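Local structure of packaging enzyme P4 (Pseudomonas phage phi6, 4BLO) at residues L[165-168]-L[169-172]; L[63-66]-L[67-70]; L[35-38]-L[39-42]; L[214-217]-L[218-222]; L[4-7]-L[8-11]. The protein hydrolyses nucleoside triphosphates and, as a hexameric RecA-like helicase of the phage, probably drives packaging of the viral RNA. All blocks are in the same frame, centred on the assembly; numbering follows the deposited sequence.

Contact 1: residues L[165-168]-L[169-172]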
loop_
_atom_site.group_PDB
_atom_site.type_symbol
_atom_site.label_atom_id
_atom_site.label_comp_id
_atom_site.label_asym_id
_atom_site.label_seq_id
_atom_site.Cartn_x
_atom_site.Cartn_y
_atom_site.Cartn_z
ATOM N N SER L 165 -22.017 -18.587 -9.999
ATOM C CA SER L 165 -20.880 -17.804 -10.464
ATOM C C SER L 165 -20.671 -16.533 -9.638
ATOM O O SER L 165 -19.523 -16.124 -9.493
ATOM C CB SER L 165 -21.062 -17.430 -11.933
ATOM O OG SER L 165 -22.110 -16.498 -12.148
ATOM N N THR L 166 -21.760 -15.896 -9.114
ATOM C CA THR L 166 -21.689 -14.631 -8.356
ATOM C C THR L 166 -22.100 -14.776 -6.879
ATOM O O THR L 166 -22.756 -15.749 -6.501
ATOM C CB THR L 166 -22.536 -13.506 -9.028
ATOM O OG1 THR L 166 -23.922 -13.595 -8.673
ATOM C CG2 THR L 166 -22.368 -13.443 -10.540
ATOM N N LEU L 167 -21.741 -13.758 -6.056
ATOM C CA LEU L 167 -22.094 -13.667 -4.630
ATOM C C LEU L 167 -23.611 -13.460 -4.488
ATOM O O LEU L 167 -24.221 -14.008 -3.569
ATOM C CB LEU L 167 -21.313 -12.529 -3.934
ATOM C CG LEU L 167 -21.688 -12.224 -2.461
ATOM C CD1 LEU L 167 -21.377 -13.393 -1.536
ATOM C CD2 LEU L 167 -21.022 -10.960 -1.975
ATOM N N ASP L 168 -24.209 -12.685 -5.428
ATOM C CA ASP L 168 -25.648 -12.424 -5.507
ATOM C C ASP L 168 -26.407 -13.753 -5.590
ATOM O O ASP L 168 -27.342 -13.966 -4.809
ATOM C CB ASP L 168 -25.981 -11.538 -6.724
ATOM C CG ASP L 168 -25.470 -10.115 -6.691
ATOM O OD1 ASP L 168 -24.859 -9.731 -5.690
ATOM O OD2 ASP L 168 -25.652 -9.402 -7.686
ATOM N N GLU L 169 -25.967 -14.656 -6.508
ATOM C CA GLU L 169 -26.531 -15.987 -6.704
ATOM C C GLU L 169 -26.439 -16.823 -5.422
ATOM O O GLU L 169 -27.418 -17.483 -5.069
ATOM C CB GLU L 169 -25.830 -16.718 -7.861
ATOM C CG GLU L 169 -26.204 -16.214 -9.247
ATOM C CD GLU L 169 -25.316 -16.650 -10.391
ATOM O OE1 GLU L 169 -24.345 -17.401 -10.141
ATOM O OE2 GLU L 169 -25.567 -16.215 -11.540
ATOM N N MET L 170 -25.291 -16.773 -4.705
ATOM C CA MET L 170 -25.102 -17.530 -3.465
ATOM C C MET L 170 -26.150 -17.156 -2.423
ATOM O O MET L 170 -26.800 -18.043 -1.868
ATOM C CB MET L 170 -23.701 -17.324 -2.884
ATOM C CG MET L 170 -23.350 -18.366 -1.848
ATOM S SD MET L 170 -22.206 -17.739 -0.611
ATOM C CE MET L 170 -23.311 -16.712 0.382
ATOM N N LEU L 171 -26.328 -15.848 -2.182
ATOM C CA LEU L 171 -27.288 -15.329 -1.214
ATOM C C LEU L 171 -28.727 -15.646 -1.628
ATOM O O LEU L 171 -29.520 -15.998 -0.758
ATOM C CB LEU L 171 -27.094 -13.822 -1.006
ATOM C CG LEU L 171 -25.751 -13.398 -0.377
ATOM C CD1 LEU L 171 -25.522 -11.926 -0.547
ATOM C CD2 LEU L 171 -25.682 -13.774 1.094
ATOM N N ILE L 172 -29.046 -15.585 -2.939
ATOM C CA ILE L 172 -30.379 -15.902 -3.464
ATOM C C ILE L 172 -30.761 -17.342 -3.080
ATOM O O ILE L 172 -31.831 -17.552 -2.507
ATOM C CB ILE L 172 -30.446 -15.684 -5.003
ATOM C CG1 ILE L 172 -30.544 -14.196 -5.343
ATOM C CG2 ILE L 172 -31.623 -16.432 -5.628
ATOM C CD1 ILE L 172 -30.242 -13.874 -6.780
#

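Contact 2: residues L[63-66]-L[67-70]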
loop_
_atom_site.group_PDB
_atom_site.type_symbol
_atom_site.label_atom_id
_atom_site.label_comp_id
_atom_site.label_asym_id
_atom_site.label_seq_id
_atom_site.Cartn_x
_atom_site.Cartn_y
_atom_site.Cartn_z
ATOM N N ASP L 63 -31.554 -27.439 -12.511
ATOM C CA ASP L 63 -32.735 -26.706 -12.957
ATOM C C ASP L 63 -33.100 -25.541 -12.045
ATOM O O ASP L 63 -33.835 -24.655 -12.486
ATOM C CB ASP L 63 -33.936 -27.655 -13.087
ATOM C CG ASP L 63 -33.711 -28.890 -13.948
ATOM O OD1 ASP L 63 -32.881 -28.820 -14.883
ATOM O OD2 ASP L 63 -34.375 -29.916 -13.695
ATOM N N ILE L 64 -32.594 -25.527 -10.791
ATOM C CA ILE L 64 -32.921 -24.464 -9.831
ATOM C C ILE L 64 -31.796 -23.417 -9.708
ATOM O O ILE L 64 -31.830 -22.621 -8.768
ATOM C CB ILE L 64 -33.343 -25.011 -8.440
ATOM C CG1 ILE L 64 -32.230 -25.866 -7.772
ATOM C CG2 ILE L 64 -34.664 -25.758 -8.556
ATOM C CD1 ILE L 64 -32.315 -25.995 -6.292
ATOM N N ARG L 65 -30.835 -23.372 -10.652
ATOM C CA ARG L 65 -29.779 -22.358 -10.579
ATOM C C ARG L 65 -30.397 -20.978 -10.964
ATOM O O ARG L 65 -31.273 -20.934 -11.838
ATOM C CB ARG L 65 -28.533 -22.751 -11.403
ATOM C CG ARG L 65 -28.645 -22.575 -12.903
ATOM C CD ARG L 65 -28.086 -23.755 -13.658
ATOM N NE ARG L 65 -26.638 -23.906 -13.523
ATOM C CZ ARG L 65 -25.882 -24.550 -14.407
ATOM N NH1 ARG L 65 -26.432 -25.094 -15.489
ATOM N NH2 ARG L 65 -24.569 -24.642 -14.226
ATOM N N PRO L 66 -30.060 -19.874 -10.242
ATOM C CA PRO L 66 -30.737 -18.582 -10.497
ATOM C C PRO L 66 -30.595 -18.040 -11.913
ATOM O O PRO L 66 -31.539 -17.424 -12.404
ATOM C CB PRO L 66 -30.071 -17.629 -9.505
ATOM C CG PRO L 66 -29.532 -18.497 -8.447
ATOM C CD PRO L 66 -29.107 -19.758 -9.121
ATOM N N SER L 67 -29.428 -18.282 -12.571
ATOM C CA SER L 67 -29.131 -17.832 -13.943
ATOM C C SER L 67 -30.135 -18.393 -14.974
ATOM O O SER L 67 -30.367 -17.763 -16.006
ATOM C CB SER L 67 -27.710 -18.227 -14.336
ATOM O OG SER L 67 -27.523 -19.629 -14.299
ATOM N N VAL L 68 -30.740 -19.556 -14.663
ATOM C CA VAL L 68 -31.706 -20.260 -15.495
ATOM C C VAL L 68 -33.142 -19.794 -15.163
ATOM O O VAL L 68 -33.940 -19.581 -16.089
ATOM C CB VAL L 68 -31.503 -21.798 -15.321
ATOM C CG1 VAL L 68 -32.793 -22.592 -15.494
ATOM C CG2 VAL L 68 -30.418 -22.312 -16.261
ATOM N N LEU L 69 -33.458 -19.624 -13.852
ATOM C CA LEU L 69 -34.803 -19.262 -13.381
ATOM C C LEU L 69 -35.113 -17.760 -13.442
ATOM O O LEU L 69 -36.271 -17.409 -13.678
ATOM C CB LEU L 69 -35.047 -19.764 -11.948
ATOM C CG LEU L 69 -34.974 -21.279 -11.707
ATOM C CD1 LEU L 69 -35.116 -21.585 -10.258
ATOM C CD2 LEU L 69 -36.051 -22.040 -12.470
ATOM N N LEU L 70 -34.114 -16.879 -13.217
ATOM C CA LEU L 70 -34.327 -15.419 -13.204
ATOM C C LEU L 70 -33.673 -14.723 -14.398
ATOM O O LEU L 70 -32.584 -15.133 -14.807
ATOM C CB LEU L 70 -33.788 -14.807 -11.896
ATOM C CG LEU L 70 -34.216 -15.469 -10.582
ATOM C CD1 LEU L 70 -33.170 -15.257 -9.509
ATOM C CD2 LEU L 70 -35.584 -14.981 -10.125
#

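Contact 3: residues L[35-38]-L[39-42]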
loop_
_atom_site.group_PDB
_atom_site.type_symbol
_atom_site.label_atom_id
_atom_site.label_comp_id
_atom_site.label_asym_id
_atom_site.label_seq_id
_atom_site.Cartn_x
_atom_site.Cartn_y
_atom_site.Cartn_z
ATOM N N ALA L 35 -27.734 -2.057 -0.247
ATOM C CA ALA L 35 -29.031 -2.667 0.021
ATOM C C ALA L 35 -29.210 -3.983 -0.736
ATOM O O ALA L 35 -28.706 -4.130 -1.854
ATOM C CB ALA L 35 -30.137 -1.695 -0.358
ATOM N N ILE L 36 -29.935 -4.929 -0.121
ATOM C CA ILE L 36 -30.260 -6.225 -0.707
ATOM C C ILE L 36 -31.698 -6.158 -1.222
ATOM O O ILE L 36 -32.614 -5.881 -0.442
ATOM C CB ILE L 36 -30.030 -7.400 0.302
ATOM C CG1 ILE L 36 -28.524 -7.659 0.504
ATOM C CG2 ILE L 36 -30.736 -8.688 -0.167
ATOM C CD1 ILE L 36 -28.155 -8.462 1.718
ATOM N N ASN L 37 -31.894 -6.420 -2.535
ATOM C CA ASN L 37 -33.224 -6.427 -3.139
ATOM C C ASN L 37 -33.899 -7.751 -2.822
ATOM O O ASN L 37 -33.602 -8.791 -3.418
ATOM C CB ASN L 37 -33.204 -6.132 -4.645
ATOM C CG ASN L 37 -34.572 -5.839 -5.239
ATOM O OD1 ASN L 37 -34.776 -5.972 -6.447
ATOM N ND2 ASN L 37 -35.542 -5.405 -4.419
ATOM N N THR L 38 -34.781 -7.689 -1.825
ATOM C CA THR L 38 -35.580 -8.766 -1.263
ATOM C C THR L 38 -36.472 -9.406 -2.349
ATOM O O THR L 38 -36.607 -10.631 -2.363
ATOM C CB THR L 38 -36.353 -8.161 -0.068
ATOM O OG1 THR L 38 -35.674 -8.511 1.131
ATOM C CG2 THR L 38 -37.830 -8.555 0.006
ATOM N N VAL L 39 -37.046 -8.575 -3.256
ATOM C CA VAL L 39 -37.968 -8.951 -4.341
ATOM C C VAL L 39 -37.403 -10.117 -5.166
ATOM O O VAL L 39 -38.121 -11.081 -5.430
ATOM C CB VAL L 39 -38.301 -7.732 -5.245
ATOM C CG1 VAL L 39 -39.267 -8.103 -6.366
ATOM C CG2 VAL L 39 -38.860 -6.578 -4.421
ATOM N N VAL L 40 -36.114 -10.035 -5.531
ATOM C CA VAL L 40 -35.387 -11.034 -6.322
ATOM C C VAL L 40 -35.466 -12.419 -5.633
ATOM O O VAL L 40 -35.757 -13.405 -6.317
ATOM C CB VAL L 40 -33.916 -10.574 -6.575
ATOM C CG1 VAL L 40 -33.151 -11.565 -7.444
ATOM C CG2 VAL L 40 -33.877 -9.188 -7.208
ATOM N N ILE L 41 -35.258 -12.475 -4.287
ATOM C CA ILE L 41 -35.301 -13.715 -3.488
ATOM C C ILE L 41 -36.725 -14.294 -3.544
ATOM O O ILE L 41 -36.884 -15.501 -3.779
ATOM C CB ILE L 41 -34.794 -13.512 -2.029
ATOM C CG1 ILE L 41 -33.373 -12.889 -2.001
ATOM C CG2 ILE L 41 -34.802 -14.828 -1.258
ATOM C CD1 ILE L 41 -33.133 -11.945 -0.885
ATOM N N LYS L 42 -37.752 -13.424 -3.382
ATOM C CA LYS L 42 -39.168 -13.819 -3.454
ATOM C C LYS L 42 -39.492 -14.418 -4.832
ATOM O O LYS L 42 -40.109 -15.481 -4.911
ATOM C CB LYS L 42 -40.099 -12.627 -3.166
ATOM C CG LYS L 42 -40.057 -12.092 -1.737
ATOM C CD LYS L 42 -41.264 -11.203 -1.398
ATOM C CE LYS L 42 -41.247 -9.853 -2.083
ATOM N NZ LYS L 42 -42.433 -9.040 -1.714
#

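Contact 4: residues L[214-217]-L[218-222]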
loop_
_atom_site.group_PDB
_atom_site.type_symbol
_atom_site.label_atom_id
_atom_site.label_comp_id
_atom_site.label_asym_id
_atom_site.label_seq_id
_atom_site.Cartn_x
_atom_site.Cartn_y
_atom_site.Cartn_z
ATOM N N THR L 214 -20.276 -12.653 10.506
ATOM C CA THR L 214 -21.304 -12.248 11.478
ATOM C C THR L 214 -22.535 -11.661 10.753
ATOM O O THR L 214 -23.672 -12.016 11.094
ATOM C CB THR L 214 -20.738 -11.264 12.502
ATOM O OG1 THR L 214 -19.627 -11.865 13.165
ATOM C CG2 THR L 214 -21.756 -10.864 13.534
ATOM N N ASP L 215 -22.295 -10.773 9.760
ATOM C CA ASP L 215 -23.331 -10.147 8.942
ATOM C C ASP L 215 -24.081 -11.214 8.126
ATOM O O ASP L 215 -25.307 -11.150 8.017
ATOM C CB ASP L 215 -22.723 -9.078 8.015
ATOM C CG ASP L 215 -22.356 -7.768 8.679
ATOM O OD1 ASP L 215 -22.622 -7.623 9.899
ATOM O OD2 ASP L 215 -21.845 -6.868 7.973
ATOM N N ILE L 216 -23.348 -12.207 7.582
ATOM C CA ILE L 216 -23.946 -13.313 6.830
ATOM C C ILE L 216 -24.762 -14.193 7.815
ATOM O O ILE L 216 -25.909 -14.524 7.520
ATOM C CB ILE L 216 -22.876 -14.108 6.036
ATOM C CG1 ILE L 216 -22.407 -13.318 4.802
ATOM C CG2 ILE L 216 -23.381 -15.478 5.641
ATOM C CD1 ILE L 216 -21.059 -13.726 4.241
ATOM N N SER L 217 -24.193 -14.503 9.001
ATOM C CA SER L 217 -24.856 -15.315 10.022
ATOM C C SER L 217 -26.172 -14.682 10.464
ATOM O O SER L 217 -27.193 -15.367 10.480
ATOM C CB SER L 217 -23.940 -15.531 11.222
ATOM O OG SER L 217 -24.475 -16.484 12.126
ATOM N N ASN L 218 -26.163 -13.370 10.767
ATOM C CA ASN L 218 -27.357 -12.642 11.220
ATOM C C ASN L 218 -28.412 -12.537 10.099
ATOM O O ASN L 218 -29.610 -12.610 10.381
ATOM C CB ASN L 218 -26.990 -11.271 11.776
ATOM C CG ASN L 218 -26.155 -11.294 13.041
ATOM O OD1 ASN L 218 -25.411 -10.347 13.333
ATOM N ND2 ASN L 218 -26.267 -12.354 13.837
ATOM N N LEU L 219 -27.958 -12.440 8.837
ATOM C CA LEU L 219 -28.818 -12.420 7.656
ATOM C C LEU L 219 -29.620 -13.737 7.597
ATOM O O LEU L 219 -30.823 -13.718 7.350
ATOM C CB LEU L 219 -27.932 -12.241 6.406
ATOM C CG LEU L 219 -28.382 -11.298 5.283
ATOM C CD1 LEU L 219 -28.759 -9.924 5.788
ATOM C CD2 LEU L 219 -27.298 -11.159 4.247
ATOM N N PHE L 220 -28.970 -14.869 7.916
ATOM C CA PHE L 220 -29.618 -16.182 7.952
ATOM C C PHE L 220 -30.466 -16.345 9.212
ATOM O O PHE L 220 -31.503 -17.006 9.142
ATOM C CB PHE L 220 -28.593 -17.316 7.847
ATOM C CG PHE L 220 -27.826 -17.359 6.544
ATOM C CD1 PHE L 220 -28.417 -16.955 5.353
ATOM C CD2 PHE L 220 -26.527 -17.847 6.502
ATOM C CE1 PHE L 220 -27.709 -17.006 4.148
ATOM C CE2 PHE L 220 -25.825 -17.912 5.293
ATOM C CZ PHE L 220 -26.419 -17.490 4.124
ATOM N N THR L 221 -30.048 -15.745 10.353
ATOM C CA THR L 221 -30.797 -15.813 11.618
ATOM C C THR L 221 -32.143 -15.097 11.461
ATOM O O THR L 221 -33.163 -15.600 11.926
ATOM C CB THR L 221 -29.979 -15.223 12.778
ATOM O OG1 THR L 221 -28.677 -15.821 12.791
ATOM C CG2 THR L 221 -30.659 -15.406 14.133
ATOM N N GLN L 222 -32.142 -13.948 10.771
ATOM C CA GLN L 222 -33.322 -13.138 10.505
ATOM C C GLN L 222 -34.312 -13.838 9.546
ATOM O O GLN L 222 -35.522 -13.615 9.672
ATOM C CB GLN L 222 -32.892 -11.802 9.906
ATOM C CG GLN L 222 -33.756 -10.656 10.377
ATOM C CD GLN L 222 -33.030 -9.344 10.240
ATOM O OE1 GLN L 222 -32.773 -8.877 9.122
ATOM N NE2 GLN L 222 -32.699 -8.716 11.375
#

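Contact 5: residues L[4-7]-L[8-11]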
loop_
_atom_site.group_PDB
_atom_site.type_symbol
_atom_site.label_atom_id
_atom_site.label_comp_id
_atom_site.label_asym_id
_atom_site.label_seq_id
_atom_site.Cartn_x
_atom_site.Cartn_y
_atom_site.Cartn_z
ATOM N N VAL L 4 -36.096 -32.687 -2.925
ATOM C CA VAL L 4 -37.535 -32.904 -2.771
ATOM C C VAL L 4 -38.196 -31.767 -1.963
ATOM O O VAL L 4 -37.702 -31.350 -0.911
ATOM C CB VAL L 4 -37.861 -34.326 -2.214
ATOM C CG1 VAL L 4 -37.223 -34.595 -0.851
ATOM C CG2 VAL L 4 -39.361 -34.605 -2.196
ATOM N N VAL L 5 -39.319 -31.266 -2.503
ATOM C CA VAL L 5 -40.137 -30.196 -1.942
ATOM C C VAL L 5 -41.350 -30.832 -1.252
ATOM O O VAL L 5 -42.237 -31.381 -1.914
ATOM C CB VAL L 5 -40.542 -29.161 -3.032
ATOM C CG1 VAL L 5 -41.364 -28.024 -2.436
ATOM C CG2 VAL L 5 -39.312 -28.606 -3.741
ATOM N N THR L 6 -41.346 -30.787 0.089
ATOM C CA THR L 6 -42.359 -31.297 1.022
ATOM C C THR L 6 -43.456 -30.234 1.190
ATOM O O THR L 6 -43.268 -29.091 0.761
ATOM C CB THR L 6 -41.655 -31.617 2.379
ATOM O OG1 THR L 6 -40.476 -32.388 2.140
ATOM C CG2 THR L 6 -42.548 -32.360 3.378
ATOM N N GLN L 7 -44.593 -30.606 1.833
ATOM C CA GLN L 7 -45.689 -29.689 2.143
ATOM C C GLN L 7 -45.196 -28.631 3.130
ATOM O O GLN L 7 -45.633 -27.478 3.065
ATOM C CB GLN L 7 -46.899 -30.449 2.704
ATOM C CG GLN L 7 -48.200 -29.631 2.728
ATOM C CD GLN L 7 -48.637 -29.143 1.361
ATOM O OE1 GLN L 7 -48.838 -29.921 0.419
ATOM N NE2 GLN L 7 -48.820 -27.838 1.232
ATOM N N ALA L 8 -44.239 -29.027 4.006
ATOM C CA ALA L 8 -43.602 -28.170 5.006
ATOM C C ALA L 8 -42.941 -26.969 4.337
ATOM O O ALA L 8 -43.056 -25.857 4.847
ATOM C CB ALA L 8 -42.581 -28.966 5.801
ATOM N N HIS L 9 -42.299 -27.191 3.167
ATOM C CA HIS L 9 -41.646 -26.157 2.362
ATOM C C HIS L 9 -42.693 -25.222 1.750
ATOM O O HIS L 9 -42.536 -24.003 1.840
ATOM C CB HIS L 9 -40.771 -26.788 1.255
ATOM C CG HIS L 9 -39.648 -27.643 1.763
ATOM N ND1 HIS L 9 -38.665 -27.129 2.583
ATOM C CD2 HIS L 9 -39.363 -28.939 1.508
ATOM C CE1 HIS L 9 -37.836 -28.132 2.826
ATOM N NE2 HIS L 9 -38.216 -29.240 2.202
ATOM N N ILE L 10 -43.784 -25.798 1.174
ATOM C CA ILE L 10 -44.895 -25.062 0.550
ATOM C C ILE L 10 -45.575 -24.133 1.580
ATOM O O ILE L 10 -45.876 -22.985 1.247
ATOM C CB ILE L 10 -45.921 -26.018 -0.127
ATOM C CG1 ILE L 10 -45.214 -27.059 -1.041
ATOM C CG2 ILE L 10 -46.986 -25.221 -0.908
ATOM C CD1 ILE L 10 -45.987 -28.324 -1.314
ATOM N N ASP L 11 -45.766 -24.616 2.827
ATOM C CA ASP L 11 -46.387 -23.870 3.925
ATOM C C ASP L 11 -45.515 -22.700 4.427
ATOM O O ASP L 11 -46.046 -21.763 5.025
ATOM C CB ASP L 11 -46.707 -24.818 5.091
ATOM C CG ASP L 11 -47.763 -25.868 4.784
ATOM O OD1 ASP L 11 -48.690 -25.569 3.994
ATOM O OD2 ASP L 11 -47.674 -26.983 5.344
#

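Contact 1: residues L[165-168]-L[169-172]
E169 reaches back from the first turn of helix 167-179 to the residues just before it. Its CB lies beside T166 O. Its CG passes T166 OG1 at 3.5 Å, and the two side chains cross at about a right angle. CG stands anti to the carbonyl carbon (chi1 -74°), and the extended chain beyond it carries CD to S165. There OE1 accepts three hydrogen bonds. S165 N meets it nearly head-on, in line with the C-O bond, at 2.6 Å. S165 OG comes in on the syn side at 3.1 Å, tilted out of the carboxylate plane. T166 N approaches from above the carboxylate plane at 3.2 Å. OE2 lies farther from S165 OG and packs against S67 CB of helix 66-69.

The exchange also runs the other way. T166 is the N-cap, and its OG1 accepts from E169 N at 3.2 Å. With the bond from T166 N to OE1, this is a capping box. Behind it the helix is regular: L171 N bonds to L167 O at 3.1 Å. L167 CG packs on L171 CD1 at 4.3 Å. The helix leads from strand 161-163 to strand 184-187 of the central sheet. S165 and L167 also pack on Y98 and I97 of the second subunit. Three donors on one buried oxygen, beside the positive end of a helix dipole, would probably favour the ionised form of E169.

Contact 2: residues L[63-66]-L[67-70]
R65 O is met by two backbone amides of the short helix 66-69. L69 N lies in the carbonyl plane at 3.2 Å. V68 N sits well above that plane, also at 3.2 Å, and its bond is more bent (N-H...O 147°). One residue on, P66 O accepts from L70 N at 2.8 Å.

The side chains pack round these bonds. V68 CG2 lies 3.8 Å from R65 CD, with the two side chains crossing at a slant. R65 CG sits between the backbone N and the carbonyl carbon (chi1 77°), which brings it to within 3.4 Å of S67 OG. L69 CB points back at the preceding loop. Its two methyls divide there: CD2 lies 3.4 Å from D63 O, and CD1 lies 3.6 Å from I64 CA. P66 CB touches L70 CD1 at 3.9 Å.

R65 holds the N-cap position and P66 opens the helix. A proline suits this place, because the first turn asks for no hydrogen bond from its nitrogen.

Farther out, two longer helices hold the turn. I64 O is hydrogen-bonded to Y44 OH of helix 38-54, whose Y44 and V48 also take the side chain of L69. P66 rests on I172 and V173 of helix 167-179. The R65 side chain touches V162 and H163 of strand 161-163, outermost in the sheet within this chain, and G102 of the second subunit.

Contact 3: residues L[35-38]-L[39-42]
I36, N37 and T38 meet I41, V40, V39 and K42 in a local contact at the start of a helix. The chain leaves the small hairpin strand 34-35 here and enters the first turn of helix 38-54. T38 O accepts a helical bond from K42 N at 3.2 Å. That donor lies in the carbonyl plane and the bond is fairly straight (N-H...O 162°). I41 N also approaches T38 O, but its bond is strongly bent and weak.

Before the helix, N37 turns its amide across the new turn. With CG anti to the backbone N (chi1 -168°), the amide reaches both valines, OD1 against V40 CG2 and ND2 against V39 CG2 at 3.5 Å. The N37 side chain crosses that of V40 at about a right angle and that of V39 more obliquely.

Partners beyond the turn fix its other sides. K42 NZ forms a salt bridge with D21 of helix 7-22, and T38 OG1 is hydrogen-bonded to L20 O there. V40 and I41 face I172 and I175 of helix 167-179. On the buried side, I36 CG2 touches the tip of I41, its CD1, at 4.1 Å.

Contact 4: residues L[214-217]-L[218-222]
S217 O accepts from T221 N at 2.9 Å, one turn farther along helix 208-222. T221 OG1 lies 2.8 Å from the same S217 O and has S119 O as a further partner. The helix is the main helix of the beta-alpha-beta connection in the RecA-like core that takes the chain from strand 184-187 to the neighbouring parallel strand 226-231.

Regular helical bonds run through the whole segment. N218 N bonds to T214 O at 2.9 Å. L219 N bonds to D215 O and F220 N to I216 O in the same way.

One flank is polar and meets the third subunit. D215 forms a salt bridge with R195 of the third subunit, and T214 OG1 is hydrogen-bonded to R190 of that subunit. Within the chain, a hydrogen bond from S217 OG to V121 N ties the helix to strand 120-126.

Another flank is apolar and faces strand 226-231 and helix 167-179. I216 and F220 lie side by side there and point the same way. F220 CG stands anti to the carbonyl carbon (chi1 -64°), which leans the ring back along the helix. I216 O lies over one ring face, 3.4 Å above the plane and offset toward the rim. I216 CG2 touches F220 CE2 at 3.5 Å.

Contact 5: residues L[4-7]-L[8-11]
H9 turns its imidazole back beside the backbone of V5 and T6, with the ring edge to them. T6 N lies in the ring plane, 3.1 Å from H9 CD2. T6 CB is next, 3.6 Å from the same H9 CD2, and the two side chains cross at a slant. CG of H9 stands anti to the carbonyl carbon (chi1 -62°), which lays the ring back beside residues 5 and 6. V5 CG1 comes against H9 CB at 3.9 Å and also touches I10 CG1.

Q7 lies on another side of the turn. Its chain bends at chi2 (59°) and brings the amide over I10 and D11. The Q7 side chain crosses that of D11 at about a right angle, with amide and carboxylate planes 45° apart. NE2 of Q7 is 3.7 Å from I10 CB.

T6 is the N-cap of helix 7-22, although its side chain makes no capping bond. Its carbonyl T6 O receives two weak bonds, from H9 N and I10 N. The bond from D11 N to Q7 O is firmer, at 2.9 Å.

The contact lies at the surface, yet one flank is held. H9 ND1 is hydrogen-bonded to L180 O, and the H9 ring stacks with F182, just before strand 184-187. V5 and I10 pack on M49 of helix 38-54.

The contacts follow one another along the chain in the order 5, 3, 2, 1, 4. Each is local, so none closes a long loop, and none nests in or crosses another. Contact 5 starts helix 7-22, contact 3 starts helix 38-54, contact 2 forms helix 66-69, and contact 1 starts helix 167-179. Contact 4 lies in helix 208-222. In space contacts 1, 2 and 3 touch one another, meeting round I172 and L70. Contact 3 also touches contact 4 through I36 and L219. Together these four join helices 38-54 and 66-69 to helices 167-179 and 208-222 of the RecA-like core. Contact 5 stands apart, with its nearest atoms about 7 Å from contact 2.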